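Local coordinates for protein D-alanyl transferase DltD (Enterococcus faecalis, PDB 6O93) that probably transfers D-alanine to lipoteichoic acid during cell-wall biogenesis in Gram-positive bacteria, at residues Glu15-Val29 / Asp192-Glu204. Sequence-based numbering, arbitrary orientation.
Sequences EASTSMAPNVLKGNV and DELFSQIGMVSRE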
ATOM      1  N   GLU A  15     -15.746  -7.594   8.338  1.00 23.07           N
ATOM      2  CA  GLU A  15     -14.697  -8.260   9.102  1.00 23.08           C
ATOM      3  C   GLU A  15     -13.375  -8.265   8.346  1.00 21.66           C
ATOM      4  O   GLU A  15     -12.308  -8.097   8.948  1.00 21.30           O
ATOM      5  CB  GLU A  15     -15.125  -9.688   9.437  1.00 24.01           C
ATOM      6  CG  GLU A  15     -16.284  -9.757  10.414  1.00 26.89           C
ATOM      7  CD  GLU A  15     -15.867  -9.415  11.826  1.00 29.79           C
ATOM      8  OE1 GLU A  15     -14.780  -9.864  12.249  1.00 30.34           O
ATOM      9  OE2 GLU A  15     -16.620  -8.694  12.515  1.00 32.31           O
ATOM     10  N   ALA A  16     -13.424  -8.458   7.027  1.00 21.44           N
ATOM     11  CA  ALA A  16     -12.206  -8.516   6.227  1.00 20.76           C
ATOM     12  C   ALA A  16     -11.574  -7.148   6.004  1.00 19.16           C
ATOM     13  O   ALA A  16     -10.373  -7.075   5.719  1.00 18.03           O
ATOM     14  CB  ALA A  16     -12.503  -9.163   4.874  1.00 20.08           C
ATOM     15  N   SER A  17     -12.347  -6.066   6.136  1.00 18.64           N
ATOM     16  CA  SER A  17     -11.839  -4.743   5.792  1.00 17.50           C
ATOM     17  C   SER A  17     -10.654  -4.343   6.662  1.00 18.18           C
ATOM     18  O   SER A  17      -9.792  -3.579   6.214  1.00 18.05           O
ATOM     19  CB  SER A  17     -12.957  -3.704   5.912  1.00 16.93           C
ATOM     20  OG  SER A  17     -13.335  -3.510   7.262  1.00 18.43           O
ATOM     21  N   THR A  18     -10.591  -4.842   7.898  1.00 18.70           N
ATOM     22  CA  THR A  18      -9.515  -4.508   8.823  1.00 20.02           C
ATOM     23  C   THR A  18      -8.580  -5.681   9.085  1.00 19.72           C
ATOM     24  O   THR A  18      -7.698  -5.576   9.945  1.00 20.20           O
ATOM     25  CB  THR A  18     -10.091  -4.015  10.150  1.00 21.12           C
ATOM     26  OG1 THR A  18     -10.813  -5.082  10.779  1.00 21.92           O
ATOM     27  CG2 THR A  18     -11.022  -2.827   9.929  1.00 21.67           C
ATOM     28  N   SER A  19      -8.746  -6.793   8.366  1.00 19.25           N
ATOM     29  CA  SER A  19      -7.976  -7.997   8.657  1.00 19.60           C
ATOM     30  C   SER A  19      -6.573  -7.943   8.072  1.00 19.58           C
ATOM     31  O   SER A  19      -5.649  -8.535   8.642  1.00 19.99           O
ATOM     32  CB  SER A  19      -8.704  -9.228   8.118  1.00 19.00           C
ATOM     33  OG  SER A  19      -8.628  -9.280   6.703  1.00 17.91           O
ATOM     34  N   MET A  20      -6.388  -7.247   6.948  1.00 19.23           N
ATOM     35  CA  MET A  20      -5.117  -7.271   6.225  1.00 20.59           C
ATOM     36  C   MET A  20      -4.714  -8.705   5.887  1.00 21.06           C
ATOM     37  O   MET A  20      -3.528  -9.030   5.793  1.00 21.40           O
ATOM     38  CB  MET A  20      -4.015  -6.571   7.023  1.00 20.97           C
ATOM     39  CG  MET A  20      -4.249  -5.075   7.204  1.00 20.64           C
ATOM     40  SD  MET A  20      -3.103  -4.308   8.366  1.00 22.94           S
ATOM     41  CE  MET A  20      -1.527  -4.591   7.554  1.00 23.66           C
ATOM     42  N   ALA A  21      -5.705  -9.567   5.704  1.00 20.23           N
ATOM     43  CA  ALA A  21      -5.444 -10.977   5.439  1.00 19.41           C
ATOM     44  C   ALA A  21      -4.747 -11.131   4.092  1.00 18.13           C
ATOM     45  O   ALA A  21      -5.295 -10.694   3.072  1.00 17.71           O
ATOM     46  CB  ALA A  21      -6.749 -11.769   5.456  1.00 18.77           C
ATOM     47  N   PRO A  22      -3.554 -11.731   4.033  1.00 18.05           N
ATOM     48  CA  PRO A  22      -2.888 -11.885   2.728  1.00 19.49           C
ATOM     49  C   PRO A  22      -3.658 -12.755   1.746  1.00 20.89           C
ATOM     50  O   PRO A  22      -3.556 -12.532   0.534  1.00 21.15           O
ATOM     51  CB  PRO A  22      -1.529 -12.501   3.094  1.00 20.88           C
ATOM     52  CG  PRO A  22      -1.718 -13.104   4.440  1.00 22.23           C
ATOM     53  CD  PRO A  22      -2.720 -12.235   5.138  1.00 19.71           C
ATOM     54  N   ASN A  23      -4.429 -13.737   2.221  1.00 22.52           N
ATOM     55  CA  ASN A  23      -5.228 -14.542   1.303  1.00 22.91           C
ATOM     56  C   ASN A  23      -6.344 -13.722   0.665  1.00 21.30           C
ATOM     57  O   ASN A  23      -6.760 -14.018  -0.460  1.00 21.90           O
ATOM     58  CB  ASN A  23      -5.809 -15.756   2.026  1.00 23.61           C
ATOM     59  CG  ASN A  23      -4.749 -16.775   2.388  1.00 25.33           C
ATOM     60  OD1 ASN A  23      -3.699 -16.848   1.749  1.00 24.74           O
ATOM     61  ND2 ASN A  23      -5.016 -17.569   3.417  1.00 26.32           N
ATOM     62  N   VAL A  24      -6.842 -12.697   1.362  1.00 19.56           N
ATOM     63  CA  VAL A  24      -7.788 -11.776   0.741  1.00 15.75           C
ATOM     64  C   VAL A  24      -7.068 -10.869  -0.249  1.00 17.41           C
ATOM     65  O   VAL A  24      -7.577 -10.588  -1.340  1.00 17.35           O
ATOM     66  CB  VAL A  24      -8.527 -10.959   1.817  1.00 14.71           C
ATOM     67  CG1 VAL A  24      -9.334  -9.842   1.168  1.00 13.63           C
ATOM     68  CG2 VAL A  24      -9.431 -11.860   2.644  1.00 15.52           C
ATOM     69  N   LEU A  25      -5.875 -10.395   0.117  1.00 19.05           N
ATOM     70  CA  LEU A  25      -5.100  -9.553  -0.787  1.00 19.13           C
ATOM     71  C   LEU A  25      -4.777 -10.285  -2.084  1.00 19.34           C
ATOM     72  O   LEU A  25      -4.809  -9.688  -3.166  1.00 18.48           O
ATOM     73  CB  LEU A  25      -3.816  -9.096  -0.097  1.00 19.96           C
ATOM     74  CG  LEU A  25      -2.962  -8.084  -0.864  1.00 20.39           C
ATOM     75  CD1 LEU A  25      -3.698  -6.760  -1.015  1.00 19.34           C
ATOM     76  CD2 LEU A  25      -1.635  -7.884  -0.166  1.00 21.42           C
ATOM     77  N   LYS A  26      -4.457 -11.579  -1.997  1.00 20.13           N
ATOM     78  CA  LYS A  26      -4.133 -12.373  -3.176  1.00 21.62           C
ATOM     79  C   LYS A  26      -5.362 -12.873  -3.922  1.00 19.50           C
ATOM     80  O   LYS A  26      -5.224 -13.354  -5.053  1.00 19.09           O
ATOM     81  CB  LYS A  26      -3.279 -13.582  -2.786  1.00 25.11           C
ATOM     82  CG  LYS A  26      -1.963 -13.245  -2.118  1.00 29.49           C
ATOM     83  CD  LYS A  26      -1.204 -14.510  -1.746  1.00 33.00           C
ATOM     84  CE  LYS A  26      -0.239 -14.258  -0.599  1.00 35.25           C
ATOM     85  NZ  LYS A  26       0.742 -15.365  -0.433  1.00 38.42           N
ATOM     86  N   GLY A  27      -6.548 -12.792  -3.320  1.00 17.34           N
ATOM     87  CA  GLY A  27      -7.763 -13.274  -3.938  1.00 17.41           C
ATOM     88  C   GLY A  27      -8.488 -12.185  -4.705  1.00 17.83           C
ATOM     89  O   GLY A  27      -7.983 -11.079  -4.910  1.00 17.73           O
ATOM     90  N   ASN A  28      -9.705 -12.518  -5.134  1.00 19.10           N
ATOM     91  CA  ASN A  28     -10.551 -11.586  -5.876  1.00 19.70           C
ATOM     92  C   ASN A  28     -11.937 -11.418  -5.274  1.00 19.50           C
ATOM     93  O   ASN A  28     -12.423 -10.289  -5.189  1.00 19.81           O
ATOM     94  CB  ASN A  28     -10.690 -12.050  -7.338  1.00 21.05           C
ATOM     95  CG  ASN A  28      -9.548 -11.572  -8.213  1.00 21.86           C
ATOM     96  OD1 ASN A  28      -8.829 -10.635  -7.863  1.00 21.28           O
ATOM     97  ND2 ASN A  28      -9.385 -12.208  -9.368  1.00 22.80           N
ATOM     98  N   VAL A  29     -12.580 -12.508  -4.848  1.00 19.98           N
ATOM     99  CA  VAL A  29     -13.995 -12.458  -4.478  1.00 19.70           C
ATOM    100  C   VAL A  29     -14.245 -11.366  -3.443  1.00 18.97           C
ATOM    101  O   VAL A  29     -15.056 -10.456  -3.652  1.00 19.28           O
ATOM    102  CB  VAL A  29     -14.468 -13.828  -3.963  1.00 20.16           C
ATOM    103  CG1 VAL A  29     -15.898 -13.739  -3.454  1.00 20.83           C
ATOM    104  CG2 VAL A  29     -14.358 -14.876  -5.060  1.00 20.97           C
ATOM    105  N   ASP A 192      -9.902 -19.749  -4.382  1.00 20.52           N
ATOM    106  CA  ASP A 192     -10.249 -18.452  -3.810  1.00 21.47           C
ATOM    107  C   ASP A 192     -11.546 -18.542  -3.013  1.00 22.35           C
ATOM    108  O   ASP A 192     -11.625 -18.073  -1.871  1.00 22.14           O
ATOM    109  CB  ASP A 192     -10.368 -17.413  -4.928  1.00 21.96           C
ATOM    110  CG  ASP A 192     -10.487 -15.992  -4.403  1.00 21.73           C
ATOM    111  OD1 ASP A 192     -10.143 -15.754  -3.227  1.00 21.41           O
ATOM    112  OD2 ASP A 192     -10.926 -15.112  -5.173  1.00 21.60           O
ATOM    113  N   GLU A 193     -12.577 -19.156  -3.599  1.00 22.86           N
ATOM    114  CA  GLU A 193     -13.853 -19.299  -2.903  1.00 24.23           C
ATOM    115  C   GLU A 193     -13.706 -20.147  -1.645  1.00 22.63           C
ATOM    116  O   GLU A 193     -14.328 -19.859  -0.617  1.00 22.22           O
ATOM    117  CB  GLU A 193     -14.890 -19.910  -3.850  1.00 27.95           C
ATOM    118  CG  GLU A 193     -16.261 -20.183  -3.226  1.00 32.91           C
ATOM    119  CD  GLU A 193     -17.021 -18.915  -2.867  1.00 36.64           C
ATOM    120  OE1 GLU A 193     -16.569 -17.815  -3.251  1.00 36.87           O
ATOM    121  OE2 GLU A 193     -18.075 -19.019  -2.203  1.00 39.25           O
ATOM    122  N   LEU A 194     -12.881 -21.192  -1.700  1.00 22.79           N
ATOM    123  CA  LEU A 194     -12.804 -22.152  -0.605  1.00 23.97           C
ATOM    124  C   LEU A 194     -11.849 -21.722   0.504  1.00 22.97           C
ATOM    125  O   LEU A 194     -12.133 -21.959   1.683  1.00 24.05           O
ATOM    126  CB  LEU A 194     -12.364 -23.520  -1.138  1.00 24.02           C
ATOM    127  CG  LEU A 194     -13.330 -24.254  -2.069  1.00 26.07           C
ATOM    128  CD1 LEU A 194     -12.714 -25.573  -2.519  1.00 26.42           C
ATOM    129  CD2 LEU A 194     -14.672 -24.492  -1.395  1.00 27.92           C
ATOM    130  N   PHE A 195     -10.721 -21.099   0.156  1.00 21.11           N
ATOM    131  CA  PHE A 195      -9.622 -20.925   1.095  1.00 20.47           C
ATOM    132  C   PHE A 195      -9.248 -19.479   1.386  1.00 19.49           C
ATOM    133  O   PHE A 195      -8.389 -19.251   2.246  1.00 18.86           O
ATOM    134  CB  PHE A 195      -8.368 -21.653   0.578  1.00 18.70           C
ATOM    135  CG  PHE A 195      -8.569 -23.127   0.342  1.00 20.14           C
ATOM    136  CD1 PHE A 195      -9.330 -23.888   1.213  1.00 22.54           C
ATOM    137  CD2 PHE A 195      -7.998 -23.749  -0.755  1.00 20.42           C
ATOM    138  CE1 PHE A 195      -9.516 -25.242   0.998  1.00 24.00           C
ATOM    139  CE2 PHE A 195      -8.180 -25.102  -0.979  1.00 22.22           C
ATOM    140  CZ  PHE A 195      -8.941 -25.851  -0.101  1.00 24.25           C
ATOM    141  N   SER A 196      -9.856 -18.497   0.717  1.00 19.94           N
ATOM    142  CA  SER A 196      -9.417 -17.113   0.874  1.00 20.76           C
ATOM    143  C   SER A 196      -9.673 -16.553   2.268  1.00 20.30           C
ATOM    144  O   SER A 196      -9.122 -15.497   2.597  1.00 20.24           O
ATOM    145  CB  SER A 196     -10.099 -16.216  -0.160  1.00 22.78           C
ATOM    146  OG  SER A 196     -11.493 -16.135   0.069  1.00 25.72           O
ATOM    147  N   GLN A 197     -10.484 -17.218   3.089  1.00 20.07           N
ATOM    148  CA  GLN A 197     -10.748 -16.750   4.443  1.00 20.20           C
ATOM    149  C   GLN A 197      -9.898 -17.450   5.494  1.00 20.33           C
ATOM    150  O   GLN A 197      -9.963 -17.076   6.670  1.00 19.57           O
ATOM    151  CB  GLN A 197     -12.235 -16.926   4.785  1.00 21.37           C
ATOM    152  CG  GLN A 197     -13.159 -16.072   3.929  1.00 21.12           C
ATOM    153  CD  GLN A 197     -14.628 -16.287   4.241  1.00 23.63           C
ATOM    154  OE1 GLN A 197     -15.258 -17.207   3.719  1.00 26.66           O
ATOM    155  NE2 GLN A 197     -15.184 -15.432   5.091  1.00 22.97           N
ATOM    156  N   ILE A 198      -9.103 -18.448   5.107  1.00 21.47           N
ATOM    157  CA  ILE A 198      -8.220 -19.106   6.060  1.00 24.45           C
ATOM    158  C   ILE A 198      -7.182 -18.106   6.548  1.00 25.26           C
ATOM    159  O   ILE A 198      -6.533 -17.416   5.751  1.00 24.23           O
ATOM    160  CB  ILE A 198      -7.566 -20.339   5.419  1.00 25.46           C
ATOM    161  CG1 ILE A 198      -8.629 -21.405   5.135  1.00 25.86           C
ATOM    162  CG2 ILE A 198      -6.470 -20.895   6.322  1.00 27.67           C
ATOM    163  CD1 ILE A 198      -8.121 -22.607   4.366  1.00 26.25           C
ATOM    164  N   GLY A 199      -7.030 -18.013   7.868  1.00 26.39           N
ATOM    165  CA  GLY A 199      -6.098 -17.081   8.462  1.00 26.98           C
ATOM    166  C   GLY A 199      -6.602 -15.661   8.607  1.00 27.80           C
ATOM    167  O   GLY A 199      -5.888 -14.828   9.179  1.00 28.08           O
ATOM    168  N   MET A 200      -7.797 -15.347   8.110  1.00 28.28           N
ATOM    169  CA  MET A 200      -8.344 -14.006   8.277  1.00 27.67           C
ATOM    170  C   MET A 200      -8.659 -13.766   9.748  1.00 26.86           C
ATOM    171  O   MET A 200      -9.468 -14.486  10.343  1.00 27.49           O
ATOM    172  CB  MET A 200      -9.601 -13.821   7.430  1.00 29.14           C
ATOM    173  CG  MET A 200     -10.170 -12.402   7.480  1.00 30.50           C
ATOM    174  SD  MET A 200     -11.917 -12.303   7.029  1.00 32.79           S
ATOM    175  CE  MET A 200     -11.851 -12.812   5.316  1.00 32.98           C
ATOM    176  N   VAL A 201      -8.020 -12.760  10.333  1.00 25.14           N
ATOM    177  CA  VAL A 201      -8.275 -12.357  11.709  1.00 25.19           C
ATOM    178  C   VAL A 201      -8.678 -10.891  11.658  1.00 23.96           C
ATOM    179  O   VAL A 201      -7.832 -10.005  11.484  1.00 22.86           O
ATOM    180  CB  VAL A 201      -7.061 -12.579  12.617  1.00 24.92           C
ATOM    181  CG1 VAL A 201      -7.327 -12.027  14.006  1.00 25.33           C
ATOM    182  CG2 VAL A 201      -6.724 -14.062  12.689  1.00 26.03           C
ATOM    183  N   SER A 202      -9.973 -10.632  11.791  1.00 25.57           N
ATOM    184  CA  SER A 202     -10.472  -9.269  11.777  1.00 27.20           C
ATOM    185  C   SER A 202      -9.979  -8.503  12.999  1.00 27.62           C
ATOM    186  O   SER A 202      -9.829  -9.057  14.091  1.00 28.79           O
ATOM    187  CB  SER A 202     -11.999  -9.268  11.744  1.00 29.47           C
ATOM    188  OG  SER A 202     -12.511  -7.951  11.826  1.00 31.02           O
ATOM    189  N   ARG A 203      -9.718  -7.212  12.801  1.00 26.29           N
ATOM    190  CA  ARG A 203      -9.388  -6.315  13.898  1.00 27.06           C
ATOM    191  C   ARG A 203     -10.614  -5.594  14.441  1.00 28.92           C
ATOM    192  O   ARG A 203     -10.469  -4.619  15.186  1.00 28.24           O
ATOM    193  CB  ARG A 203      -8.331  -5.298  13.452  1.00 25.20           C
ATOM    194  CG  ARG A 203      -6.942  -5.897  13.288  1.00 24.61           C
ATOM    195  CD  ARG A 203      -5.927  -4.872  12.796  1.00 24.01           C
ATOM    196  NE  ARG A 203      -4.578  -5.434  12.736  1.00 23.52           N
ATOM    197  CZ  ARG A 203      -4.132  -6.218  11.759  1.00 22.92           C
ATOM    198  NH1 ARG A 203      -4.923  -6.545  10.745  1.00 22.84           N
ATOM    199  NH2 ARG A 203      -2.890  -6.681  11.794  1.00 23.11           N
ATOM    200  N   GLU A 204     -11.814  -6.055  14.087  1.00 31.20           N
ATOM    201  CA  GLU A 204     -13.027  -5.439  14.615  1.00 33.55           C
ATOM    202  C   GLU A 204     -13.062  -5.425  16.138  1.00 32.10           C
ATOM    203  O   GLU A 204     -13.548  -4.430  16.707  1.00 32.66           O
ATOM    204  CB  GLU A 204     -14.256  -6.161  14.047  1.00 36.77           C
ATOM    205  CG  GLU A 204     -15.581  -5.474  14.351  1.00 40.56           C
ATOM    206  CD  GLU A 204     -15.684  -4.089  13.731  1.00 41.48           C
ATOM    207  OE1 GLU A 204     -14.832  -3.743  12.884  1.00 40.46           O
ATOM    208  OE2 GLU A 204     -16.620  -3.345  14.096  1.00 42.73           O
TER
HETATM  209  O   HOH W   1     -13.335  -5.294  10.843  1.00 20.40           O
HETATM  210  O   HOH W   2      -6.048 -11.405   8.974  1.00 20.44           O
HETATM  211  O   HOH W   3      -4.728 -14.637   4.977  1.00 21.34           O
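Met-200 lays its side chain across Ser-19, Ala-16 and Val-24, pinning the connection between helices 175–195 and 204–211 onto the N-terminal region of this SGNH-hydrolase-type fold. Its CG stands anti to the backbone N (chi1 -176°), and the chain then bends at chi3, bringing Met-200 CE to 3.7 Å from Val-24 CG2 and equally near the Ala-16 methyl; Ile-30 of helix 29–36 adds to this apolar patch.

At one end the Asp-192 carboxylate meets the start of helix 29–36: Asp-192 OD2 takes Asn-28 N at 2.9 Å and Val-29 N at 3.1 Å. Both donors meet it on the syn side but from opposite faces of the carboxylate plane, with nearly straight N-H paths, so the start of the helix is gripped twice and its positive end probably steadies the acid's charge.

In the middle, a type I turn (195–198) and a type II turn (197–200) overlap. Asn-23 ND2 binds Ile-198 O at 2.8 Å, tilted from both the amide and carbonyl planes.

At the other end, the extended Arg-203 chain carries NH1 to Thr-18 O, 3.0 Å away and within 6° of the guanidinium plane; a weaker, more bent bond goes to Ser-19 O, while Met-20 SD sits over one face. Arg-203 N also donates to Thr-18 OG1. Ser-202 OG closes an ST turn by accepting Glu-204 N, and it gives its own proton to Glu-15 O at 2.9 Å, in the carbonyl plane on a lone pair.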